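PDB 3GLV: FAD synthase from Thermoplasma volcanium GSS1, which probably transfers the AMP portion of ATP to FMN, making FAD and diphosphate with the aid of a divalent metal cation. Local coordinates for residues A37-A42 with N54-L59; F97-L102 with V113-I118. All blocks are in the same frame, centred on the assembly; numbering follows the deposited sequence.

Contact 1: A37-A42 with N54-L59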
# COMPACT_ATOMS: atom_id res chain seq x y z
N ALA A 37 0.55 -7.91 13.56
CA ALA A 37 1.07 -9.04 14.37
C ALA A 37 2.60 -9.09 14.36
O ALA A 37 3.23 -8.91 13.33
CB ALA A 37 0.50 -10.35 13.85
N ARG A 38 3.19 -9.28 15.54
CA ARG A 38 4.59 -9.61 15.67
C ARG A 38 4.89 -10.91 14.95
O ARG A 38 4.04 -11.76 14.77
CB ARG A 38 4.98 -9.78 17.15
CG ARG A 38 5.00 -8.43 17.85
CD ARG A 38 5.45 -8.42 19.26
NE ARG A 38 5.41 -7.04 19.74
CZ ARG A 38 6.41 -6.15 19.61
NH1 ARG A 38 7.56 -6.49 19.05
NH2 ARG A 38 6.25 -4.90 20.06
N ASP A 39 6.14 -11.04 14.55
CA ASP A 39 6.60 -12.27 13.91
C ASP A 39 6.40 -13.52 14.78
O ASP A 39 5.97 -14.55 14.27
CB ASP A 39 8.07 -12.16 13.48
CG ASP A 39 8.30 -11.15 12.31
OD1 ASP A 39 7.51 -11.13 11.28
OD2 ASP A 39 9.35 -10.44 12.39
N SER A 40 6.64 -13.44 16.10
CA SER A 40 6.38 -14.62 16.97
C SER A 40 4.91 -15.04 16.98
O SER A 40 4.57 -16.22 16.84
CB SER A 40 6.86 -14.39 18.43
OG SER A 40 6.48 -13.10 18.95
N THR A 41 4.03 -14.07 17.17
CA THR A 41 2.59 -14.32 17.14
C THR A 41 2.16 -14.99 15.84
O THR A 41 1.53 -16.06 15.86
CB THR A 41 1.82 -12.96 17.27
OG1 THR A 41 2.34 -12.26 18.40
CG2 THR A 41 0.31 -13.18 17.41
N ALA A 42 2.51 -14.39 14.69
CA ALA A 42 2.17 -15.03 13.42
C ALA A 42 2.71 -16.47 13.33
O ALA A 42 1.98 -17.41 12.96
CB ALA A 42 2.67 -14.16 12.20
N ASN A 54 8.82 -5.29 11.34
CA ASN A 54 9.02 -3.87 11.14
C ASN A 54 8.71 -3.47 9.71
O ASN A 54 8.09 -2.42 9.45
CB ASN A 54 10.44 -3.44 11.51
CG ASN A 54 10.74 -3.71 12.96
OD1 ASN A 54 9.84 -3.69 13.81
ND2 ASN A 54 11.97 -4.03 13.26
N SER A 55 9.09 -4.33 8.76
CA SER A 55 8.74 -4.08 7.36
C SER A 55 7.24 -4.09 7.17
O SER A 55 6.69 -3.18 6.53
CB SER A 55 9.41 -5.08 6.44
OG SER A 55 10.81 -4.91 6.47
N ARG A 56 6.56 -5.08 7.76
CA ARG A 56 5.12 -5.18 7.51
C ARG A 56 4.41 -3.94 8.08
O ARG A 56 3.47 -3.43 7.47
CB ARG A 56 4.52 -6.46 8.09
CG ARG A 56 4.99 -7.72 7.35
CD ARG A 56 4.37 -9.08 7.84
NE ARG A 56 4.96 -9.58 9.07
CZ ARG A 56 4.45 -9.41 10.29
NH1 ARG A 56 3.30 -8.76 10.46
NH2 ARG A 56 5.07 -9.93 11.36
N LEU A 57 4.82 -3.53 9.28
CA LEU A 57 4.24 -2.36 9.95
C LEU A 57 4.45 -1.10 9.11
O LEU A 57 3.52 -0.35 8.91
CB LEU A 57 4.86 -2.17 11.36
CG LEU A 57 4.59 -0.84 12.16
CD1 LEU A 57 3.16 -0.71 12.50
CD2 LEU A 57 5.35 -0.81 13.48
N ALA A 58 5.69 -0.87 8.68
CA ALA A 58 6.06 0.31 7.86
C ALA A 58 5.25 0.39 6.56
O ALA A 58 4.79 1.47 6.16
CB ALA A 58 7.55 0.30 7.56
N LEU A 59 5.07 -0.75 5.88
CA LEU A 59 4.30 -0.73 4.66
C LEU A 59 2.85 -0.38 4.95
O LEU A 59 2.31 0.51 4.29
CB LEU A 59 4.39 -2.05 3.89
CG LEU A 59 4.00 -2.05 2.44
CD1 LEU A 59 4.68 -0.94 1.56
CD2 LEU A 59 4.23 -3.48 1.85
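R56 of helix 53-60 reaches across to the turn where strand 31-36 gives way to helix 39-44, and nearly all that passes between 37-42 and 54-59 runs through this one side chain. From CB, which heads toward the other segment, CG stands beside the backbone N (chi1 -68°) and the chain stays extended to CD before a bend at chi3 (-77°) turns the edge of the guanidinium to A37 and D39. NE is taken by the carbonyl of F51, just before the helix. NH1 gives a hydrogen bond to A37 O at 2.9 Å, approaching in the carbonyl plane, and a further one to V10 O. NH2 shares the same acceptor, R56 NH2 to A37 O also being 2.9 Å, so one oxygen receives both end nitrogens. The second proton of NH2 makes a nearly straight bond and salt bridge to D39, with R56 NH2 to D39 OD1 2.7 Å. All these acceptors across the contact lie close to the guanidinium plane, whereas OD1 is met from above its own carboxylate, the two planes being 68° apart. Arginine suits the place because five planar N-H groups can serve several acceptors at once, and aspartate, in the first turn after the N-cap R38, brings a negative carboxylate to NH2. With every nitrogen engaged, the buried guanidinium is fixed in rotation; its charge is probably balanced largely by D39, and it ties helix 53-60 to the backbone of V10, a residue inferred to bind ATP.

Contact 2: F97-L102 with V113-I118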
# COMPACT_ATOMS: atom_id res chain seq x y z
N PHE A 97 -17.05 -16.47 15.04
CA PHE A 97 -16.62 -17.16 16.23
C PHE A 97 -15.75 -16.23 17.04
O PHE A 97 -16.01 -16.03 18.22
CB PHE A 97 -15.87 -18.47 15.90
CG PHE A 97 -15.28 -19.15 17.11
CD1 PHE A 97 -16.07 -19.95 17.92
CD2 PHE A 97 -13.93 -18.95 17.45
CE1 PHE A 97 -15.52 -20.58 19.06
CE2 PHE A 97 -13.38 -19.58 18.57
CZ PHE A 97 -14.17 -20.38 19.37
N ASP A 98 -14.72 -15.64 16.41
CA ASP A 98 -13.90 -14.67 17.10
C ASP A 98 -14.76 -13.50 17.63
O ASP A 98 -14.49 -12.97 18.70
CB ASP A 98 -12.80 -14.12 16.18
CG ASP A 98 -11.84 -15.19 15.75
OD1 ASP A 98 -11.67 -16.16 16.49
OD2 ASP A 98 -11.27 -15.07 14.65
N GLU A 99 -15.81 -13.15 16.88
CA GLU A 99 -16.70 -12.07 17.28
C GLU A 99 -17.38 -12.36 18.62
O GLU A 99 -17.35 -11.53 19.51
CB GLU A 99 -17.73 -11.74 16.18
CG GLU A 99 -18.88 -10.83 16.59
CD GLU A 99 -19.76 -10.48 15.39
OE1 GLU A 99 -20.10 -11.36 14.59
OE2 GLU A 99 -20.09 -9.31 15.20
N ALA A 100 -17.99 -13.54 18.72
CA ALA A 100 -18.68 -13.97 19.94
C ALA A 100 -17.71 -14.04 21.12
O ALA A 100 -18.03 -13.61 22.23
CB ALA A 100 -19.36 -15.31 19.71
N GLU A 101 -16.52 -14.58 20.88
CA GLU A 101 -15.52 -14.72 21.94
C GLU A 101 -15.06 -13.36 22.47
O GLU A 101 -14.92 -13.17 23.65
CB GLU A 101 -14.30 -15.41 21.36
CG GLU A 101 -13.38 -16.09 22.32
CD GLU A 101 -12.74 -17.33 21.65
OE1 GLU A 101 -12.43 -17.27 20.43
OE2 GLU A 101 -12.57 -18.37 22.32
N LEU A 102 -14.81 -12.43 21.54
CA LEU A 102 -14.39 -11.08 21.93
C LEU A 102 -15.54 -10.36 22.68
O LEU A 102 -15.30 -9.63 23.65
CB LEU A 102 -13.95 -10.28 20.72
CG LEU A 102 -13.45 -8.86 21.01
CD1 LEU A 102 -12.22 -8.86 21.95
CD2 LEU A 102 -13.17 -8.10 19.69
N VAL A 113 -17.04 -0.95 23.91
CA VAL A 113 -16.28 -1.20 22.67
C VAL A 113 -17.23 -1.97 21.79
O VAL A 113 -17.85 -2.93 22.26
CB VAL A 113 -15.04 -2.08 22.90
CG1 VAL A 113 -14.42 -2.39 21.55
CG2 VAL A 113 -14.01 -1.39 23.87
N LYS A 114 -17.40 -1.54 20.54
CA LYS A 114 -18.36 -2.17 19.62
C LYS A 114 -17.55 -3.05 18.66
O LYS A 114 -16.48 -2.65 18.15
CB LYS A 114 -19.10 -1.08 18.86
CG LYS A 114 -20.22 -1.58 17.93
CD LYS A 114 -20.77 -0.45 17.03
CE LYS A 114 -22.04 -0.88 16.29
NZ LYS A 114 -22.52 0.26 15.50
N ILE A 115 -18.05 -4.25 18.41
CA ILE A 115 -17.41 -5.13 17.45
C ILE A 115 -18.20 -5.07 16.15
O ILE A 115 -19.44 -5.25 16.17
CB ILE A 115 -17.39 -6.60 17.93
CG1 ILE A 115 -16.70 -6.77 19.29
CG2 ILE A 115 -16.62 -7.48 16.96
CD1 ILE A 115 -16.99 -8.21 19.85
N VAL A 116 -17.52 -4.89 15.02
CA VAL A 116 -18.19 -4.86 13.71
C VAL A 116 -17.53 -5.81 12.72
O VAL A 116 -16.32 -5.76 12.50
CB VAL A 116 -18.22 -3.43 13.17
CG1 VAL A 116 -18.69 -3.34 11.68
CG2 VAL A 116 -19.14 -2.58 14.05
N ARG A 117 -18.31 -6.72 12.13
CA ARG A 117 -17.77 -7.53 11.03
C ARG A 117 -17.82 -6.73 9.72
O ARG A 117 -18.86 -6.13 9.39
CB ARG A 117 -18.51 -8.86 10.90
CG ARG A 117 -18.10 -9.89 11.95
CD ARG A 117 -18.81 -11.28 11.83
NE ARG A 117 -20.26 -11.15 11.77
CZ ARG A 117 -21.02 -11.20 10.67
NH1 ARG A 117 -20.51 -11.44 9.47
NH2 ARG A 117 -22.33 -11.02 10.79
N ILE A 118 -16.71 -6.71 8.98
CA ILE A 118 -16.65 -6.10 7.66
C ILE A 118 -17.26 -6.98 6.58
O ILE A 118 -17.20 -8.18 6.68
CB ILE A 118 -15.23 -5.78 7.28
CG1 ILE A 118 -14.65 -4.83 8.34
CG2 ILE A 118 -15.13 -5.24 5.79
CD1 ILE A 118 -15.44 -3.50 8.55
O HOH W 1 -20.70 -7.48 16.81
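Segment 97-102 of helix 96-109 and strand 114-117 run antiparallel, at 176° between their directions and 9.5 Å between their axes, with E99 and I115 nearest in register. I115 supplies the apolar part of the contact. Its CD1 lies 3.8 Å from L102 CB, and L102 CD2 comes equally near both I115 CG1 and CD1, the two side chains crossing at a slant. I115 CD1 also rests against the helix backbone, 3.4 Å from E99 O, while I115 CG2 packs on E99 CG. A branched isoleucine fits a strand and offers one arm to the leucine and the other to the CG methylene of E99. E99 is thus used twice over: CG lies anti to the backbone N and the chain stays extended to CD, carrying the carboxylate past I115 to R117. There R117 NE to E99 OE1 measures 2.8 Å, a salt bridge whose hydrogen bond is weak because it is bent to 130°. OE1 sits at the guanidinium edge, near its plane, although the carboxylate is turned 70° from that plane. E99 OE2 accepts a hydrogen bond from a water 2.5 Å away, which also donates to I115 O, linking helix side chain to strand backbone. R117 has a second anchor in Y93 O through NH1, close to D94, a residue inferred to bind ATP. Together these pairs seat the helix of the right-handed beta-alpha-beta unit 88-91, 96-109, 114-117 on its sheet: both E99 and I115 touch L91 of the adjoining strand 88-91, to which 114-117 is hydrogen-bonded in parallel, while I118, just after the strand, packs on helix 16-26.

Both segments of contact 1 precede those of contact 2 in the sequence, and the two contacts flank the middle of the folded chain, their own centres about 23 Å apart and their nearest atoms about 12 Å apart. Both belong to one cytidylyltransferase-like domain built on a parallel sheet in the order 68-71, 31-36, 4-9, 88-91, 114-117. The first joins helices 39-44 and 53-60, which follow strand 31-36; the second seats helix 96-109 on strand 114-117, outermost in this chain's sheet. They do not touch, but the central strand 4-9 runs between their halves of the sheet. Each has an arginine near a residue inferred to bind ATP, consistent with a nucleotide site framed from both halves.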